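Side-chain contacts in flagellar protein (Xanthomonas campestris pv. campestris, PDB 3C12), which is probably required for flagellar hook formation, perhaps as a scaffolding protein, and is represented here by the C-terminal part of FlgD: residues A[42-45]-A[51-54]; A[89-94]-A[99-104]; A[118-123]-A[128-133]. One frame throughout, in Å; residues are numbered along the deposited sequence.

Contact 1: residues A[42-45]-A[51-54]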
# COMPACT_ATOMS: atom_id res chain seq x y z
N ASN A 42 10.03 -3.36 -10.79
CA ASN A 42 10.24 -2.02 -11.30
C ASN A 42 9.43 -1.00 -10.51
O ASN A 42 8.20 -1.08 -10.44
CB ASN A 42 9.88 -1.93 -12.78
CG ASN A 42 10.93 -2.56 -13.68
OD1 ASN A 42 10.77 -2.61 -14.89
ND2 ASN A 42 12.01 -3.03 -13.08
N PHE A 43 10.14 -0.06 -9.91
CA PHE A 43 9.53 1.00 -9.12
C PHE A 43 9.47 2.25 -9.97
O PHE A 43 10.49 2.75 -10.42
CB PHE A 43 10.34 1.26 -7.85
CG PHE A 43 10.56 0.03 -7.01
CD1 PHE A 43 11.52 -0.91 -7.36
CD2 PHE A 43 9.78 -0.20 -5.88
CE1 PHE A 43 11.71 -2.05 -6.60
CE2 PHE A 43 9.96 -1.35 -5.12
CZ PHE A 43 10.92 -2.27 -5.48
N GLU A 44 8.26 2.75 -10.19
CA GLU A 44 8.07 3.93 -11.00
C GLU A 44 7.64 5.13 -10.16
O GLU A 44 6.65 5.06 -9.43
CB GLU A 44 7.02 3.65 -12.07
CG GLU A 44 6.63 4.86 -12.89
CD GLU A 44 5.40 4.60 -13.72
OE1 GLU A 44 4.35 4.28 -13.13
OE2 GLU A 44 5.48 4.71 -14.96
N ILE A 45 8.37 6.23 -10.27
CA ILE A 45 8.07 7.44 -9.53
C ILE A 45 7.34 8.47 -10.40
O ILE A 45 7.85 8.87 -11.44
CB ILE A 45 9.37 8.07 -8.97
CG1 ILE A 45 9.81 7.32 -7.71
CG2 ILE A 45 9.14 9.54 -8.63
CD1 ILE A 45 10.03 5.87 -7.93
N THR A 51 2.88 12.64 -13.96
CA THR A 51 3.94 12.63 -14.96
C THR A 51 5.08 11.71 -14.55
O THR A 51 5.43 11.62 -13.37
CB THR A 51 4.52 14.05 -15.17
OG1 THR A 51 3.50 14.94 -15.66
CG2 THR A 51 5.69 14.01 -16.15
N PHE A 52 5.66 11.04 -15.53
CA PHE A 52 6.78 10.16 -15.27
C PHE A 52 7.93 10.98 -14.72
O PHE A 52 8.20 12.09 -15.19
CB PHE A 52 7.23 9.47 -16.56
CG PHE A 52 8.41 8.55 -16.37
CD1 PHE A 52 8.23 7.23 -15.95
CD2 PHE A 52 9.71 9.03 -16.53
CE1 PHE A 52 9.32 6.41 -15.70
CE2 PHE A 52 10.81 8.22 -16.28
CZ PHE A 52 10.61 6.90 -15.86
N VAL A 53 8.61 10.44 -13.72
CA VAL A 53 9.76 11.11 -13.13
C VAL A 53 11.00 10.23 -13.31
O VAL A 53 11.95 10.62 -13.98
CB VAL A 53 9.54 11.40 -11.63
CG1 VAL A 53 10.84 11.89 -11.00
CG2 VAL A 53 8.45 12.42 -11.47
N LYS A 54 10.98 9.05 -12.70
CA LYS A 54 12.09 8.12 -12.83
C LYS A 54 11.59 6.71 -12.62
O LYS A 54 10.49 6.49 -12.12
CB LYS A 54 13.20 8.43 -11.82
CG LYS A 54 14.51 7.77 -12.21
CD LYS A 54 15.68 8.24 -11.35
CE LYS A 54 17.02 7.93 -12.01
NZ LYS A 54 18.20 8.22 -11.13

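Contact 2: residues A[89-94]-A[99-104]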
# COMPACT_ATOMS: atom_id res chain seq x y z
N ALA A 89 4.95 -0.09 -7.70
CA ALA A 89 5.88 -1.20 -7.86
C ALA A 89 5.24 -2.33 -8.61
O ALA A 89 4.15 -2.79 -8.28
CB ALA A 89 6.35 -1.69 -6.51
N THR A 90 5.93 -2.78 -9.65
CA THR A 90 5.44 -3.88 -10.46
C THR A 90 6.47 -4.97 -10.55
O THR A 90 7.63 -4.73 -10.90
CB THR A 90 5.11 -3.43 -11.86
OG1 THR A 90 4.29 -2.26 -11.81
CG2 THR A 90 4.37 -4.56 -12.60
N GLN A 91 6.03 -6.17 -10.23
CA GLN A 91 6.88 -7.33 -10.25
C GLN A 91 6.72 -8.05 -11.58
O GLN A 91 5.64 -8.05 -12.18
CB GLN A 91 6.50 -8.28 -9.11
CG GLN A 91 7.44 -9.44 -8.91
CD GLN A 91 6.78 -10.59 -8.19
OE1 GLN A 91 5.99 -11.32 -8.78
NE2 GLN A 91 7.09 -10.76 -6.90
N THR A 92 7.81 -8.65 -12.02
CA THR A 92 7.86 -9.43 -13.25
C THR A 92 8.67 -10.65 -12.85
O THR A 92 9.84 -10.52 -12.49
CB THR A 92 8.59 -8.68 -14.36
OG1 THR A 92 7.90 -7.46 -14.68
CG2 THR A 92 8.69 -9.55 -15.60
N ASP A 93 8.06 -11.82 -12.89
CA ASP A 93 8.79 -13.03 -12.52
C ASP A 93 9.52 -13.62 -13.72
O ASP A 93 9.42 -13.12 -14.84
CB ASP A 93 7.83 -14.08 -11.95
CG ASP A 93 6.75 -14.51 -12.95
OD1 ASP A 93 5.75 -15.11 -12.50
OD2 ASP A 93 6.89 -14.26 -14.17
N THR A 94 10.30 -14.68 -13.47
CA THR A 94 11.01 -15.37 -14.54
C THR A 94 9.87 -16.13 -15.24
O THR A 94 9.37 -17.15 -14.73
CB THR A 94 12.09 -16.35 -13.98
OG1 THR A 94 11.49 -17.23 -13.01
CG2 THR A 94 13.24 -15.57 -13.33
N SER A 99 2.76 -8.27 -11.93
CA SER A 99 1.88 -8.04 -10.78
C SER A 99 2.27 -6.79 -9.99
O SER A 99 3.45 -6.41 -9.93
CB SER A 99 1.86 -9.28 -9.86
OG SER A 99 3.11 -9.53 -9.27
N LYS A 100 1.28 -6.13 -9.41
CA LYS A 100 1.51 -4.94 -8.61
C LYS A 100 1.74 -5.36 -7.16
O LYS A 100 1.00 -6.16 -6.62
CB LYS A 100 0.31 -3.98 -8.69
CG LYS A 100 0.61 -2.68 -9.44
CD LYS A 100 -0.64 -1.79 -9.65
CE LYS A 100 -1.17 -1.11 -8.36
NZ LYS A 100 -0.33 0.03 -7.80
N LEU A 101 2.79 -4.82 -6.56
CA LEU A 101 3.11 -5.15 -5.17
C LEU A 101 2.91 -3.93 -4.28
O LEU A 101 3.07 -2.80 -4.72
CB LEU A 101 4.56 -5.61 -5.07
CG LEU A 101 5.07 -6.72 -5.98
CD1 LEU A 101 6.57 -6.81 -5.82
CD2 LEU A 101 4.41 -8.05 -5.67
N ALA A 102 2.55 -4.18 -3.02
CA ALA A 102 2.32 -3.11 -2.05
C ALA A 102 3.64 -2.49 -1.64
O ALA A 102 4.60 -3.19 -1.35
CB ALA A 102 1.62 -3.65 -0.83
N THR A 103 3.69 -1.17 -1.60
CA THR A 103 4.91 -0.47 -1.22
C THR A 103 4.91 -0.03 0.23
O THR A 103 3.91 0.48 0.74
CB THR A 103 5.13 0.77 -2.11
OG1 THR A 103 3.87 1.38 -2.39
CG2 THR A 103 5.79 0.38 -3.42
N TYR A 104 6.04 -0.23 0.90
CA TYR A 104 6.20 0.18 2.30
C TYR A 104 7.35 1.15 2.33
O TYR A 104 8.47 0.83 1.95
CB TYR A 104 6.50 -1.02 3.21
CG TYR A 104 5.43 -2.08 3.16
CD1 TYR A 104 5.35 -2.98 2.09
CD2 TYR A 104 4.44 -2.15 4.14
CE1 TYR A 104 4.32 -3.90 1.98
CE2 TYR A 104 3.39 -3.08 4.05
CZ TYR A 104 3.33 -3.95 2.96
OH TYR A 104 2.28 -4.84 2.82

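Contact 3: residues A[118-123]-A[128-133]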
# COMPACT_ATOMS: atom_id res chain seq x y z
N GLY A 118 -6.75 8.89 19.62
CA GLY A 118 -5.68 7.91 19.75
C GLY A 118 -4.30 8.50 19.50
O GLY A 118 -4.16 9.72 19.36
N LEU A 119 -3.30 7.63 19.43
CA LEU A 119 -1.92 8.06 19.22
C LEU A 119 -1.49 8.03 17.75
O LEU A 119 -1.74 7.06 17.02
CB LEU A 119 -0.99 7.20 20.07
CG LEU A 119 0.48 7.63 20.10
CD1 LEU A 119 1.18 6.94 21.27
CD2 LEU A 119 1.15 7.28 18.79
N TYR A 120 -0.82 9.11 17.32
CA TYR A 120 -0.35 9.25 15.95
C TYR A 120 1.13 9.57 15.83
O TYR A 120 1.70 10.26 16.67
CB TYR A 120 -1.15 10.34 15.24
CG TYR A 120 -2.60 9.95 15.09
CD1 TYR A 120 -3.48 10.05 16.17
CD2 TYR A 120 -3.06 9.35 13.91
CE1 TYR A 120 -4.79 9.55 16.09
CE2 TYR A 120 -4.36 8.84 13.81
CZ TYR A 120 -5.22 8.94 14.91
OH TYR A 120 -6.49 8.39 14.84
N LEU A 121 1.75 9.05 14.78
CA LEU A 121 3.16 9.29 14.54
C LEU A 121 3.26 10.40 13.51
O LEU A 121 2.50 10.42 12.54
CB LEU A 121 3.86 8.06 13.98
CG LEU A 121 3.55 6.70 14.60
CD1 LEU A 121 4.63 5.72 14.17
CD2 LEU A 121 3.51 6.81 16.11
N ASN A 122 4.19 11.31 13.74
CA ASN A 122 4.40 12.41 12.83
C ASN A 122 5.65 12.05 12.06
O ASN A 122 6.78 12.22 12.54
CB ASN A 122 4.56 13.71 13.62
CG ASN A 122 3.41 13.91 14.59
OD1 ASN A 122 2.25 13.90 14.19
ND2 ASN A 122 3.73 14.09 15.87
N LEU A 123 5.42 11.50 10.87
CA LEU A 123 6.48 11.04 9.99
C LEU A 123 7.04 12.17 9.15
O LEU A 123 6.30 12.87 8.45
CB LEU A 123 5.94 9.93 9.11
CG LEU A 123 5.23 8.83 9.90
CD1 LEU A 123 4.62 7.85 8.94
CD2 LEU A 123 6.21 8.13 10.85
N THR A 128 1.24 12.23 8.60
CA THR A 128 0.70 11.51 9.74
C THR A 128 0.45 10.04 9.52
O THR A 128 0.18 9.59 8.41
CB THR A 128 -0.61 12.17 10.22
OG1 THR A 128 -0.37 12.81 11.48
CG2 THR A 128 -1.75 11.13 10.34
N SER A 129 0.54 9.30 10.61
CA SER A 129 0.29 7.88 10.54
C SER A 129 -0.15 7.34 11.87
O SER A 129 0.50 7.56 12.89
CB SER A 129 1.54 7.13 10.10
OG SER A 129 1.28 5.73 10.10
N PRO A 130 -1.27 6.62 11.88
CA PRO A 130 -1.74 6.05 13.14
C PRO A 130 -0.83 4.89 13.57
O PRO A 130 -0.42 4.06 12.75
CB PRO A 130 -3.15 5.58 12.80
CG PRO A 130 -3.04 5.24 11.35
CD PRO A 130 -2.25 6.40 10.81
N LEU A 131 -0.48 4.87 14.84
CA LEU A 131 0.34 3.80 15.38
C LEU A 131 -0.56 2.60 15.14
O LEU A 131 -1.64 2.50 15.73
CB LEU A 131 0.54 4.03 16.88
CG LEU A 131 1.44 3.09 17.69
CD1 LEU A 131 0.73 1.75 17.89
CD2 LEU A 131 2.77 2.93 16.96
N ALA A 132 -0.14 1.71 14.24
CA ALA A 132 -0.93 0.52 13.88
C ALA A 132 -0.64 0.25 12.43
O ALA A 132 -0.49 -0.91 12.02
CB ALA A 132 -2.43 0.78 14.06
N ASN A 133 -0.57 1.32 11.65
CA ASN A 133 -0.28 1.21 10.24
C ASN A 133 1.19 0.89 10.11
O ASN A 133 1.67 0.62 9.02
CB ASN A 133 -0.58 2.53 9.51
CG ASN A 133 -2.06 2.80 9.36
OD1 ASN A 133 -2.48 3.41 8.39
ND2 ASN A 133 -2.85 2.34 10.32

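Contact 1: residues A[42-45]-A[51-54]
Glu44 is the first residue of 42-45 to send its side chain against 51-54, where it meets Phe52. With CG anti to the backbone N (chi1 175°) and the chain extended beyond it, the carboxylate is carried along to the ring margin. OE2 lies in the ring plane at the edge, 3.9 Å from CD1 of Phe52, and the carboxylate plane is turned 69° from the ring. One face of that ring is taken by its own strand: the backbone N of Lys54 stands 3.7 Å above the plane, offset toward the rim.

Ile45 follows, and it holds the backbones together. Its N donates a hydrogen bond to Lys54 O over 2.8 Å, nearly straight at 170° at the hydrogen. Its carbonyl O faces two consecutive amides, accepting from Val53 N at 2.9 Å and more weakly from Lys54 N at 3.4 Å. Two residues opposite one define a classic beta bulge, placed where strand 52-60 begins. The extra residue brings the Val53 side chain toward Ile45, so that CG2 of Ile45 packs on CB of Val53 at 3.6 Å. Both are buried, and Trp70 of strand 64-70 touches both. The Lys54 side chain starts on the same face as Ile45 but runs on away from 42-45, its NZ making a weak hydrogen bond to Thr73.

Chemically the contact divides in two. Apolar branches of Ile45 and Val53 meet on the buried side, beside a carbonyl oxygen with two amide partners. On the more exposed side a carboxylate approaches the hydrogen-bearing edge of an aromatic ring, probably a mildly favourable electrostatic approach, though at this distance a loose one.

Contact 2: residues A[89-94]-A[99-104]
The carboxamide of Gln91, the flat side-chain group here, turns one face to Ser99 and Leu101. CD2 of Leu101 stands over that face, and OG of Ser99 lies on the same side, nearer the margin; 99-104 puts nothing against the other face. CG of Gln91 is anti to the backbone N (chi1 -172°), which brings the amide alongside the leucine, while its CB packs on CD1 of Leu101 at 3.6 Å.

The backbones provide the grip. Gln91 and Ser99 form a hydrogen-bonded antiparallel pair, with Gln91 N to Ser99 O at 2.6 Å and Ser99 N to Gln91 O at 2.9 Å. Leu101 N reaches Ala89 O at 3.0 Å from above the carbonyl plane, 36° out of it. Between them Thr90 and Lys100 are a non-hydrogen-bonded pair, where CG2 of Thr90 lies 3.4 Å from Ser99 O. Farther along, CG2 of Thr103 touches CB of Ala89 at 3.8 Å; OG1 of Thr103 is hydrogen-bonded to Ser18 O. Lys100 also makes weak hydrogen bonds to Gln20 and Thr88 of the second subunit.

Such pairing is that of an antiparallel beta hairpin, consistent with the Ig-like, Fn-III-like part of FlgD.

Contact 3: residues A[118-123]-A[128-133]
Residues Tyr120 to Asn122 pair with Thr128 to Pro130 in the antiparallel hairpin of strands 118-123 and 127-130, in the part of the chain consistent with the Tudor-like domain. Leu121 and Ser129 are the hydrogen-bonded pair: Leu121 N donates to Ser129 O at 2.7 Å, and Ser129 N returns to Leu121 O at 3.0 Å, lying in the carbonyl plane. The flanking pairs, Tyr120 with Pro130 and Asn122 with Thr128, are non-hydrogen-bonded, so the missing N-H of proline costs the register nothing. A weak bond from Leu131 N to Leu119 O, 3.3 Å long, extends the pairing beyond the strand.

On the face bearing Tyr120 and Pro130, the tyrosine ring meets the proline obliquely. With CG of Tyr120 set beside the backbone N, anti to the carbonyl carbon (chi1 -65°), CE2 comes to 3.6 Å from CB of Pro130, and the OH hydrogen-bonds Asp117 O. On the face bearing Leu121 and Ser129, leucines supply most of the packing. Leu131 CB meets Leu119 CD2 at 3.8 Å, and CD2 of Leu131 meets CD2 of Leu121 at 4.0 Å. At the far end CD1 of Leu123 lies against CB of Ser129, 3.4 Å away.

Strand 98-115 flanks strand 118-123 antiparallel, bonded by backbone at Thr113 and Ser111; Asn122 ND2 adds hydrogen bonds to the hydroxyls of those same two residues. Leu119 and Leu121 pack on Val112, while Leu123 and Ser129 touch Val16 of strand 13-17, and Leu9 from the N-terminal region covers Leu121 and Leu131.

In the fold
From the N terminus the three contacts come in series, each closing a short turn between consecutive strands; none nests in or crosses another. Contact 1 closes the turn between strands 39-46 and 52-60, contact 2 that joining strands 83-93 and 98-115. Strands 39-46 and 83-93 are neighbours, and the contacts touch there: Asn42 N lies 2.8 Å from Thr90 O, a probable hydrogen bond. Both lie in the part consistent with the Ig-like domain. Strand 98-115, broken by a bulge or short loop, runs from it to the hairpin of contact 3, in the part consistent with the Tudor-like domain, its centre about 26 Å from that of contact 2. Contacts 1 and 3 lie on opposite sides of the chain's centre.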